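Local coordinates for protein amidase, hydantoinase/carbamoylase family (Burkholderia ambifaria, PDB 5TP4) that probably hydrolyses N-carbamoyl-L-amino acids as a two-zinc amidase of the peptidase M20 family, at residues G148-F152 / T153-P157; V407-N410 / A411-R415; I369-A372 / R373-T377; F142-A145 / M146-S149; L112-V115 / R116-D120. All coordinates share one frame; numbering follows the deposited sequence. Where two conformers were deposited one is given.

Contact 1: G148-F152 / T153-P157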
loop_
_atom_site.group_PDB
_atom_site.type_symbol
_atom_site.label_atom_id
_atom_site.label_comp_id
_atom_site.label_asym_id
_atom_site.label_seq_id
_atom_site.Cartn_x
_atom_site.Cartn_y
_atom_site.Cartn_z
ATOM N N GLY B 148 9.585 22.727 22.704
ATOM C CA GLY B 148 9.787 23.798 23.675
ATOM C C GLY B 148 9.036 23.560 24.979
ATOM O O GLY B 148 9.580 23.769 26.064
ATOM N N SER B 149 7.773 23.135 24.894
ATOM C CA SER B 149 7.044 22.868 26.131
ATOM C C SER B 149 7.554 21.605 26.817
ATOM O O SER B 149 7.572 21.548 28.052
ATOM C CB SER B 149 5.533 22.765 25.852
ATOM O OG SER B 149 5.280 21.819 24.824
ATOM N N ALA B 150 7.997 20.594 26.059
ATOM C CA ALA B 150 8.638 19.436 26.696
ATOM C C ALA B 150 9.886 19.838 27.481
ATOM O O ALA B 150 10.149 19.291 28.562
ATOM C CB ALA B 150 8.997 18.376 25.646
ATOM N N VAL B 151 10.688 20.773 26.953
ATOM C CA VAL B 151 11.858 21.232 27.710
ATOM C C VAL B 151 11.414 22.024 28.935
ATOM O O VAL B 151 11.936 21.828 30.036
ATOM C CB VAL B 151 12.813 22.052 26.815
ATOM C CG1 VAL B 151 13.971 22.660 27.647
ATOM C CG2 VAL B 151 13.402 21.151 25.731
ATOM N N PHE B 152 10.420 22.902 28.772
ATOM C CA PHE B 152 9.890 23.665 29.905
ATOM C C PHE B 152 9.420 22.762 31.043
ATOM O O PHE B 152 9.681 23.048 32.231
ATOM C CB PHE B 152 8.743 24.559 29.429
ATOM C CG PHE B 152 8.170 25.430 30.509
ATOM C CD1 PHE B 152 8.670 26.696 30.730
ATOM C CD2 PHE B 152 7.082 24.985 31.276
ATOM C CE1 PHE B 152 8.118 27.514 31.725
ATOM C CE2 PHE B 152 6.529 25.803 32.268
ATOM C CZ PHE B 152 7.047 27.049 32.486
ATOM N N THR B 153 8.719 21.670 30.720
ATOM C CA THR B 153 8.191 20.795 31.765
ATOM C C THR B 153 9.196 19.763 32.265
ATOM O O THR B 153 8.875 19.015 33.191
ATOM C CB THR B 153 6.925 20.060 31.285
ATOM O OG1 THR B 153 7.241 19.185 30.190
ATOM C CG2 THR B 153 5.859 21.064 30.864
ATOM N N GLY B 154 10.389 19.693 31.689
ATOM C CA GLY B 154 11.372 18.712 32.106
ATOM C C GLY B 154 11.235 17.350 31.448
ATOM O O GLY B 154 11.977 16.427 31.807
ATOM N N ALA B 155 10.313 17.199 30.492
ATOM C CA ALA B 155 10.121 15.921 29.816
ATOM C C ALA B 155 11.242 15.651 28.820
ATOM O O ALA B 155 11.550 14.486 28.529
ATOM C CB ALA B 155 8.743 15.906 29.135
ATOM N N LEU B 156 11.880 16.709 28.320
ATOM C CA LEU B 156 12.990 16.619 27.371
ATOM C C LEU B 156 14.138 17.440 27.945
ATOM O O LEU B 156 13.976 18.657 28.159
ATOM C CB LEU B 156 12.578 17.136 25.983
ATOM C CG LEU B 156 13.640 17.143 24.890
ATOM C CD1 LEU B 156 14.116 15.738 24.609
ATOM C CD2 LEU B 156 13.061 17.772 23.620
ATOM N N PRO B 157 15.301 16.844 28.216
ATOM C CA PRO B 157 16.424 17.640 28.736
ATOM C C PRO B 157 16.870 18.711 27.743
ATOM O O PRO B 157 16.872 18.498 26.528
ATOM C CB PRO B 157 17.527 16.595 28.965
ATOM C CG PRO B 157 16.798 15.279 29.043
ATOM C CD PRO B 157 15.626 15.412 28.120
HETATM O O HOH W 1 13.966 20.014 30.404
#
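The F152 ring has the T153 backbone N obliquely beside it, 3.7 Å from CD2, with the T153 methyl CG2 near the same ring carbon; W134 meets this ring edge-to-face. CG anti to the backbone N (chi1 -177°) carries the ring away from the turn to W134. The backbone beside it ends helix 147-153 in a Schellman motif. G154 takes a positive phi of 85°, a conformation that suits glycine, and two bonds run back into the last turn: G154 N to V151 O, and a weak one from A155 N to A150 O. The L156 N also binds A150 O, at 3.1 Å, approaching from above the carbonyl plane. T153 N donates to S149 O at 2.9 Å with an N-H...O angle of 154°. T153 OG1 stands between its own backbone N and carbonyl carbon, 3.2 Å from S149 O and 3.3 Å from A150 O. S149 itself uses OG to bind D367, on the neighbouring helix 367-372. On the apolar side, A150 CB meets L156 CB at 3.8 Å, and the V151 branch CG2 crosses L156 at a slant to touch CD2. The turn thus folds L156 back over the helix it has just left, ahead of helix 158-163. One water seals the reversal by donating to both V151 O at 2.7 Å and L156 O at 2.6 Å.

Contact 2: V407-N410 / A411-R415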
loop_
_atom_site.group_PDB
_atom_site.type_symbol
_atom_site.label_atom_id
_atom_site.label_comp_id
_atom_site.label_asym_id
_atom_site.label_seq_id
_atom_site.Cartn_x
_atom_site.Cartn_y
_atom_site.Cartn_z
ATOM N N VAL B 407 -14.362 33.577 26.119
ATOM C CA VAL B 407 -14.318 32.511 27.120
ATOM C C VAL B 407 -12.930 32.428 27.736
ATOM O O VAL B 407 -12.783 32.325 28.965
ATOM C CB VAL B 407 -14.739 31.169 26.494
ATOM C CG1 VAL B 407 -14.390 30.006 27.442
ATOM C CG2 VAL B 407 -16.253 31.184 26.207
ATOM N N LEU B 408 -11.887 32.477 26.901
ATOM C CA LEU B 408 -10.519 32.452 27.414
ATOM C C LEU B 408 -10.293 33.590 28.392
ATOM O O LEU B 408 -9.745 33.400 29.483
ATOM C CB LEU B 408 -9.527 32.554 26.259
ATOM C CG LEU B 408 -8.029 32.587 26.656
ATOM C CD1 LEU B 408 -7.656 31.202 27.261
ATOM C CD2 LEU B 408 -7.170 32.916 25.446
ATOM N N LEU B 409 -10.725 34.789 28.010
ATOM C CA LEU B 409 -10.523 35.963 28.849
ATOM C C LEU B 409 -11.143 35.767 30.214
ATOM O O LEU B 409 -10.545 36.118 31.239
ATOM C CB LEU B 409 -11.159 37.181 28.167
ATOM C CG LEU B 409 -11.391 38.433 29.008
ATOM C CD1 LEU B 409 -10.044 39.108 29.368
ATOM C CD2 LEU B 409 -12.278 39.407 28.204
ATOM N N ASN B 410 -12.380 35.272 30.248
ATOM C CA ASN B 410 -13.076 35.256 31.521
ATOM C C ASN B 410 -12.660 34.066 32.370
ATOM O O ASN B 410 -12.697 34.159 33.603
ATOM C CB ASN B 410 -14.587 35.295 31.295
ATOM C CG ASN B 410 -15.072 36.699 31.036
ATOM O OD1 ASN B 410 -15.378 37.424 31.976
ATOM N ND2 ASN B 410 -15.077 37.126 29.748
ATOM N N ALA B 411 -12.252 32.965 31.751
ATOM C CA ALA B 411 -11.668 31.885 32.551
ATOM C C ALA B 411 -10.330 32.313 33.147
ATOM O O ALA B 411 -10.057 32.048 34.330
ATOM C CB ALA B 411 -11.487 30.620 31.717
ATOM N N VAL B 412 -9.488 32.999 32.355
ATOM C CA VAL B 412 -8.202 33.458 32.876
ATOM C C VAL B 412 -8.402 34.467 33.999
ATOM O O VAL B 412 -7.707 34.415 35.022
ATOM C CB VAL B 412 -7.331 34.028 31.737
ATOM C CG1 VAL B 412 -6.158 34.914 32.285
ATOM C CG2 VAL B 412 -6.824 32.882 30.819
ATOM N N LEU B 413 -9.354 35.412 33.838
ATOM C CA LEU B 413 -9.600 36.394 34.895
ATOM C C LEU B 413 -10.118 35.740 36.163
ATOM O O LEU B 413 -9.756 36.146 37.274
ATOM C CB LEU B 413 -10.600 37.448 34.429
ATOM C CG LEU B 413 -10.030 38.498 33.495
ATOM C CD1 LEU B 413 -11.024 39.633 33.321
ATOM C CD2 LEU B 413 -8.703 39.042 34.009
ATOM N N ALA B 414 -10.993 34.740 36.026
ATOM C CA ALA B 414 -11.448 34.039 37.218
ATOM C C ALA B 414 -10.270 33.392 37.935
ATOM O O ALA B 414 -10.158 33.477 39.161
ATOM C CB ALA B 414 -12.511 32.994 36.847
ATOM N N ARG B 415 -9.343 32.810 37.169
ATOM C CA ARG B 415 -8.207 32.132 37.776
ATOM C C ARG B 415 -7.234 33.126 38.395
ATOM O O ARG B 415 -6.761 32.930 39.528
ATOM C CB ARG B 415 -7.510 31.269 36.722
ATOM C CG ARG B 415 -6.377 30.421 37.297
ATOM C CD ARG B 415 -6.904 29.320 38.238
ATOM N NE ARG B 415 -5.816 28.435 38.640
ATOM C CZ ARG B 415 -5.948 27.229 39.175
ATOM N NH1 ARG B 415 -7.148 26.708 39.417
ATOM N NH2 ARG B 415 -4.847 26.538 39.455
#
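L408 lies alongside V412, one turn further down helix 398-416, and its CD1 meets V412 CG2 at 4.0 Å. The two side chains point the same way, and the V412 branch that touches is the one beside its backbone N; that branch also comes within 3.3 Å of L408 O. A second i to i+4 pair is less certain, because L413 was deposited in two conformers: in the one modelled here, its CD1 lies beside that of L409. Regular alpha-helical bonds underlie both pairs, A411 N to V407 O and V412 N to L408 O each 2.9 Å long, with N-H...O angles of 166° and 164°. N410 does its polar work away from these residues. With chi1 at -81°, its CG swings beside the backbone N, and the amide is held at both ends: ND2 donates to N406 O, a turn earlier, and to L13 O, while OD1 pairs with NE2 of H7 in the N-terminal histidine tag. Residues V407 to L413 are buried among several elements. L408 and V412 face F195 of strand 193-199, L409 and L413 pack on helix 105-121, and V407 and N410 meet V346 and F353 of helix 340-353.

Contact 3: I369-A372 / R373-T377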
loop_
_atom_site.group_PDB
_atom_site.type_symbol
_atom_site.label_atom_id
_atom_site.label_comp_id
_atom_site.label_asym_id
_atom_site.label_seq_id
_atom_site.Cartn_x
_atom_site.Cartn_y
_atom_site.Cartn_z
ATOM N N ILE B 369 -0.886 19.566 26.224
ATOM C CA ILE B 369 -0.729 18.169 26.653
ATOM C C ILE B 369 0.470 18.019 27.586
ATOM O O ILE B 369 0.406 17.348 28.643
ATOM C CB ILE B 369 -0.587 17.251 25.426
ATOM C CG1 ILE B 369 -1.866 17.270 24.605
ATOM C CG2 ILE B 369 -0.237 15.821 25.901
ATOM C CD1 ILE B 369 -3.091 16.773 25.352
ATOM N N LEU B 370 1.601 18.615 27.191
ATOM C CA LEU B 370 2.805 18.560 28.014
ATOM C C LEU B 370 2.616 19.341 29.306
ATOM O O LEU B 370 3.033 18.883 30.376
ATOM C CB LEU B 370 4.002 19.120 27.243
ATOM C CG LEU B 370 4.711 18.255 26.189
ATOM C CD1 LEU B 370 5.530 17.161 26.828
ATOM C CD2 LEU B 370 3.725 17.672 25.122
ATOM N N LEU B 371 2.004 20.523 29.223
ATOM C CA LEU B 371 1.830 21.342 30.427
ATOM C C LEU B 371 0.935 20.647 31.443
ATOM O O LEU B 371 1.181 20.727 32.654
ATOM C CB LEU B 371 1.245 22.712 30.084
ATOM C CG LEU B 371 2.259 23.824 29.765
ATOM C CD1 LEU B 371 3.067 24.294 30.996
ATOM C CD2 LEU B 371 3.255 23.425 28.658
ATOM N N ALA B 372 -0.104 19.947 30.969
ATOM C CA ALA B 372 -1.091 19.349 31.871
ATOM C C ALA B 372 -0.483 18.311 32.788
ATOM O O ALA B 372 -1.052 18.025 33.849
ATOM C CB ALA B 372 -2.219 18.694 31.072
ATOM N N ARG B 373 0.651 17.736 32.400
ATOM C CA ARG B 373 1.299 16.749 33.242
ATOM C C ARG B 373 2.064 17.385 34.390
ATOM O O ARG B 373 2.486 16.664 35.297
ATOM C CB ARG B 373 2.213 15.875 32.396
ATOM C CG ARG B 373 1.411 15.068 31.377
ATOM C CD ARG B 373 2.313 14.366 30.355
ATOM N NE ARG B 373 1.483 13.691 29.360
ATOM C CZ ARG B 373 1.855 13.454 28.107
ATOM N NH1 ARG B 373 3.069 13.822 27.690
ATOM N NH2 ARG B 373 1.007 12.851 27.274
ATOM N N ARG B 374 2.206 18.710 34.388
ATOM C CA ARG B 374 2.997 19.391 35.408
ATOM C C ARG B 374 2.203 20.486 36.108
ATOM O O ARG B 374 2.482 20.780 37.271
ATOM C CB ARG B 374 4.268 19.986 34.787
ATOM C CG ARG B 374 5.412 18.988 34.593
ATOM C CD ARG B 374 6.094 18.631 35.923
ATOM N NE ARG B 374 6.667 19.804 36.594
ATOM C CZ ARG B 374 7.972 20.058 36.718
ATOM N NH1 ARG B 374 8.879 19.221 36.224
ATOM N NH2 ARG B 374 8.376 21.154 37.353
ATOM N N VAL B 375 1.271 21.146 35.422
ATOM C CA VAL B 375 0.555 22.264 36.038
ATOM C C VAL B 375 -0.919 22.195 35.661
ATOM O O VAL B 375 -1.291 21.583 34.648
ATOM C CB VAL B 375 1.148 23.624 35.630
ATOM C CG1 VAL B 375 2.688 23.620 35.707
ATOM C CG2 VAL B 375 0.715 23.974 34.280
ATOM N N PRO B 376 -1.793 22.788 36.485
ATOM C CA PRO B 376 -3.226 22.802 36.147
ATOM C C PRO B 376 -3.480 23.474 34.807
ATOM O O PRO B 376 -3.068 24.614 34.575
ATOM C CB PRO B 376 -3.855 23.587 37.304
ATOM C CG PRO B 376 -2.919 23.404 38.423
ATOM C CD PRO B 376 -1.546 23.382 37.817
ATOM N N THR B 377 -4.180 22.756 33.927
ATOM C CA THR B 377 -4.298 23.118 32.521
ATOM C C THR B 377 -5.727 22.973 32.024
ATOM O O THR B 377 -6.458 22.068 32.452
ATOM C CB THR B 377 -3.352 22.233 31.666
ATOM O OG1 THR B 377 -1.986 22.586 31.963
ATOM C CG2 THR B 377 -3.592 22.401 30.159
#
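R373, just past helix 367-372, runs back over I369 in the helix-to-strand connection that leads into strand 377-382 of the large mixed sheet in this alpha/beta fold. Its CB sits 3.7 Å from L370 O. CG, placed beside the backbone N by chi1 of -64°, lies 3.7 Å from I369 O, and the extended chain keeps CD and NE near that same carbonyl. At the tip, the I369 methyl CG2 covers one face of the guanidinium, offset toward its rim and 3.5 Å from NH2; CG2 is also the nearest I369 side-chain atom to CZ. NH2 is turned to T336 OG1 on strand 324-337, a hydrogen bond that fixes the far end of the arm. L371 O takes the chain out of the helix by accepting two bonds: V375 N arrives nearly along the C=O axis at 2.8 Å, and R374 N from above the carbonyl plane at 2.9 Å. The L370 O to R373 N bond is weak by comparison. Further on, T377 OG1 donates to V375 O at 2.9 Å, and T377 CB comes to 3.8 Å from A372 CB.

Contact 4: F142-A145 / M146-S149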
loop_
_atom_site.group_PDB
_atom_site.type_symbol
_atom_site.label_atom_id
_atom_site.label_comp_id
_atom_site.label_asym_id
_atom_site.label_seq_id
_atom_site.Cartn_x
_atom_site.Cartn_y
_atom_site.Cartn_z
ATOM N N PHE B 142 12.547 20.202 13.485
ATOM C CA PHE B 142 13.258 19.448 14.505
ATOM C C PHE B 142 12.289 18.487 15.173
ATOM O O PHE B 142 11.104 18.783 15.310
ATOM C CB PHE B 142 13.859 20.373 15.573
ATOM C CG PHE B 142 14.851 21.391 15.029
ATOM C CD1 PHE B 142 16.178 21.034 14.795
ATOM C CD2 PHE B 142 14.462 22.711 14.793
ATOM C CE1 PHE B 142 17.101 21.981 14.312
ATOM C CE2 PHE B 142 15.366 23.644 14.313
ATOM C CZ PHE B 142 16.689 23.282 14.073
ATOM N N ALA B 143 12.813 17.343 15.630
ATOM C CA ALA B 143 12.035 16.450 16.465
ATOM C C ALA B 143 12.384 16.675 17.931
ATOM O O ALA B 143 13.535 16.977 18.260
ATOM C CB ALA B 143 12.308 14.987 16.095
ATOM N N PRO B 144 11.429 16.527 18.858
ATOM C CA PRO B 144 10.039 16.117 18.642
ATOM C C PRO B 144 9.064 17.270 18.460
ATOM O O PRO B 144 9.431 18.444 18.562
ATOM C CB PRO B 144 9.701 15.392 19.946
ATOM C CG PRO B 144 10.441 16.244 20.982
ATOM C CD PRO B 144 11.739 16.652 20.297
ATOM N N ALA B 145 7.802 16.916 18.235
ATOM C CA ALA B 145 6.744 17.896 18.407
ATOM C C ALA B 145 6.729 18.355 19.861
ATOM O O ALA B 145 7.183 17.643 20.766
ATOM C CB ALA B 145 5.384 17.307 18.021
ATOM N N MET B 146 6.212 19.567 20.077
ATOM C CA MET B 146 6.089 20.137 21.425
ATOM C C MET B 146 7.442 20.169 22.116
ATOM O O MET B 146 7.544 19.946 23.326
ATOM C CB MET B 146 5.075 19.376 22.288
ATOM C CG MET B 146 3.606 19.733 22.037
ATOM S SD MET B 146 2.806 18.808 20.706
ATOM C CE MET B 146 2.728 17.195 21.435
ATOM N N LEU B 147 8.491 20.460 21.335
ATOM C CA LEU B 147 9.851 20.448 21.865
ATOM C C LEU B 147 10.025 21.496 22.963
ATOM O O LEU B 147 10.556 21.203 24.039
ATOM C CB LEU B 147 10.832 20.685 20.704
ATOM C CG LEU B 147 12.331 20.690 21.018
ATOM C CD1 LEU B 147 13.123 20.364 19.727
ATOM C CD2 LEU B 147 12.785 22.033 21.608
ATOM N N GLY B 148 9.585 22.727 22.704
ATOM C CA GLY B 148 9.787 23.798 23.675
ATOM C C GLY B 148 9.036 23.560 24.979
ATOM O O GLY B 148 9.580 23.769 26.064
ATOM N N SER B 149 7.773 23.135 24.894
ATOM C CA SER B 149 7.044 22.868 26.131
ATOM C C SER B 149 7.554 21.605 26.817
ATOM O O SER B 149 7.572 21.548 28.052
ATOM C CB SER B 149 5.533 22.765 25.852
ATOM O OG SER B 149 5.280 21.819 24.824
#
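L147 carries the apolar part of this contact, laying its side chain at about a right angle across the ring of P144. Its CD1 meets P144 CD at 4.0 Å and F142 CB at 4.2 Å, a reach gained by setting CG anti to the backbone N (chi1 -179°). M146 makes a smaller contact: its chain, bent at chi2 and chi3, brings SD to 4.0 Å from A145 CB. Tighter approaches come from backbone carbonyls against carbon. L147 CB lies 3.4 Å from P144 O and its CD1 3.7 Å from A143 O. The peptide before P144 is cis, which bends the chain here. M146, at the N-cap position before helix 147-153, has left-handed backbone angles (56°/37°), less common for a non-glycine residue, and its CB sits only 3.1 Å from A145 O. No hydrogen bond joins the two segments; the main polar partners lie outside them. The backbones of M146, L147 and G148 pair with E137, N136 and T135 respectively, while N136 ND2 donates to F142 O. These bonds tie the kinked chain to the region of E137 and E138, zinc-binding residues of this protein, though no zinc is bound to them in this chain. The M146 and E137 side chains are about 4 Å apart, and the A145 side chain is about 5 Å from a bound MES that probably came from the crystallisation liquor. A bent loop leading into a short helix here borders the two-zinc site expected of an M20 hydrolase.

Contact 5: L112-V115 / R116-D120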
loop_
_atom_site.group_PDB
_atom_site.type_symbol
_atom_site.label_atom_id
_atom_site.label_comp_id
_atom_site.label_asym_id
_atom_site.label_seq_id
_atom_site.Cartn_x
_atom_site.Cartn_y
_atom_site.Cartn_z
ATOM N N LEU B 112 -2.705 37.850 23.441
ATOM C CA LEU B 112 -2.440 39.276 23.264
ATOM C C LEU B 112 -3.732 40.078 23.351
ATOM O O LEU B 112 -3.774 41.148 23.965
ATOM C CB LEU B 112 -1.737 39.519 21.926
ATOM C CG LEU B 112 -1.523 40.988 21.527
ATOM C CD1 LEU B 112 -0.578 41.723 22.491
ATOM C CD2 LEU B 112 -0.953 41.024 20.093
ATOM N N GLU B 113 -4.810 39.579 22.744
ATOM C CA GLU B 113 -6.040 40.355 22.799
ATOM C C GLU B 113 -6.588 40.393 24.223
ATOM O O GLU B 113 -7.153 41.407 24.640
ATOM C CB GLU B 113 -7.069 39.802 21.799
ATOM C CG GLU B 113 -8.492 40.404 21.914
ATOM C CD GLU B 113 -8.513 41.919 21.748
ATOM O OE1 GLU B 113 -7.671 42.446 20.982
ATOM O OE2 GLU B 113 -9.383 42.579 22.387
ATOM N N VAL B 114 -6.432 39.303 24.983
ATOM C CA VAL B 114 -6.781 39.340 26.401
ATOM C C VAL B 114 -6.090 40.508 27.094
ATOM O O VAL B 114 -6.719 41.292 27.813
ATOM C CB VAL B 114 -6.437 37.998 27.071
ATOM C CG1 VAL B 114 -6.481 38.124 28.596
ATOM C CG2 VAL B 114 -7.444 36.946 26.603
ATOM N N VAL B 115 -4.792 40.654 26.871
ATOM C CA VAL B 115 -4.060 41.735 27.517
ATOM C C VAL B 115 -4.536 43.094 27.008
ATOM O O VAL B 115 -4.738 44.024 27.798
ATOM C CB VAL B 115 -2.557 41.543 27.315
ATOM C CG1 VAL B 115 -1.772 42.827 27.743
ATOM C CG2 VAL B 115 -2.094 40.324 28.151
ATOM N N ARG B 116 -4.741 43.232 25.697
ATOM C CA ARG B 116 -5.180 44.520 25.164
ATOM C C ARG B 116 -6.534 44.904 25.735
ATOM O O ARG B 116 -6.789 46.079 26.031
ATOM C CB ARG B 116 -5.264 44.474 23.639
ATOM C CG ARG B 116 -3.905 44.396 22.959
ATOM C CD ARG B 116 -4.079 44.139 21.445
ATOM N NE ARG B 116 -2.842 44.433 20.722
ATOM C CZ ARG B 116 -2.723 44.319 19.403
ATOM N NH1 ARG B 116 -3.755 43.868 18.687
ATOM N NH2 ARG B 116 -1.582 44.660 18.802
ATOM N N THR B 117 -7.401 43.911 25.923
ATOM C CA THR B 117 -8.696 44.156 26.552
ATOM C C THR B 117 -8.546 44.555 28.022
ATOM O O THR B 117 -9.182 45.519 28.473
ATOM C CB THR B 117 -9.584 42.918 26.357
ATOM O OG1 THR B 117 -10.066 42.930 24.993
ATOM C CG2 THR B 117 -10.767 42.910 27.323
ATOM N N LEU B 118 -7.682 43.874 28.774
ATOM C CA LEU B 118 -7.450 44.282 30.158
ATOM C C LEU B 118 -6.889 45.696 30.237
ATOM O O LEU B 118 -7.261 46.462 31.129
ATOM C CB LEU B 118 -6.503 43.298 30.847
ATOM C CG LEU B 118 -7.055 41.876 30.967
ATOM C CD1 LEU B 118 -6.067 41.008 31.692
ATOM C CD2 LEU B 118 -8.449 41.841 31.681
ATOM N N ASN B 119 -5.997 46.058 29.306
ATOM C CA ASN B 119 -5.471 47.419 29.247
ATOM C C ASN B 119 -6.583 48.423 28.988
ATOM O O ASN B 119 -6.667 49.460 29.662
ATOM C CB ASN B 119 -4.397 47.548 28.164
ATOM C CG ASN B 119 -3.118 46.840 28.510
ATOM O OD1 ASN B 119 -2.910 46.405 29.652
ATOM N ND2 ASN B 119 -2.241 46.696 27.511
ATOM N N ASP B 120 -7.453 48.129 28.011
ATOM C CA ASP B 120 -8.554 49.034 27.692
ATOM C C ASP B 120 -9.487 49.220 28.883
ATOM O O ASP B 120 -10.013 50.319 29.099
ATOM C CB ASP B 120 -9.358 48.494 26.507
ATOM C CG ASP B 120 -8.584 48.552 25.200
ATOM O OD1 ASP B 120 -7.552 49.232 25.153
ATOM O OD2 ASP B 120 -9.030 47.909 24.230
HETATM O O HOH W 2 -5.724 42.017 19.280
#
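L112 places CD2 over the centre of the R116 guanidinium, 3.8 Å above its plane, while CG approaches NE at the same distance. The arginine reaches there by an extended chain from a CG beside the backbone N (chi1 -70°). E113 bends at chi2, and its OE2 accepts from T117 OG1 at 2.7 Å, the hydroxyl standing above the carboxylate plane. The charged groups of E113 and R116 do not meet: OE1 and NH1 are 4.8 Å apart with the two planes turned 78° from each other, and a water joins them, donating to E113 OE1 at 2.6 Å and accepting from R116 NH1 at 2.8 Å. Along the same helix, V115 CG1 lies beside N119 ND2 at 3.9 Å. Further out, W57 makes a cation-pi contact with R116. R19 of helix 17-28 forms salt bridges to E113 OE2 and D120 OD2, which would be expected to favour the charged carboxylates, and D16 N also binds E113 OE2. N119 is held by A61 O at ND2 and R77 at OD1. Residues 112-120 belong to a helix of the alpha/beta zinc-hydrolase fold, their apolar face packing on strand 129-133 through V115 and L118 and on helix 398-416 through V114 and L118.

In the fold
Contacts 2 and 5 are buried and helical throughout; contact 2 lies on helix 398-416 and contact 5 on helix 105-121, which pack on each other. Contact 2 is mainly apolar i/i+4 pairing, whereas contact 5 adds a carboxylate-hydroxyl bond and a water bridge. Contacts 1, 3 and 4 are partly buried. Contacts 1 and 3 rest on backbone bonds into the last turn of a helix, while contact 4 has no hydrogen bond between its segments. Helix 147-153 holds contact 4 at its start and contact 1 at its end, sharing G148 and S149, and L370 and L371 of contact 3 press on it. Contact 4 borders the zinc site most directly; contact 5 is remote from it.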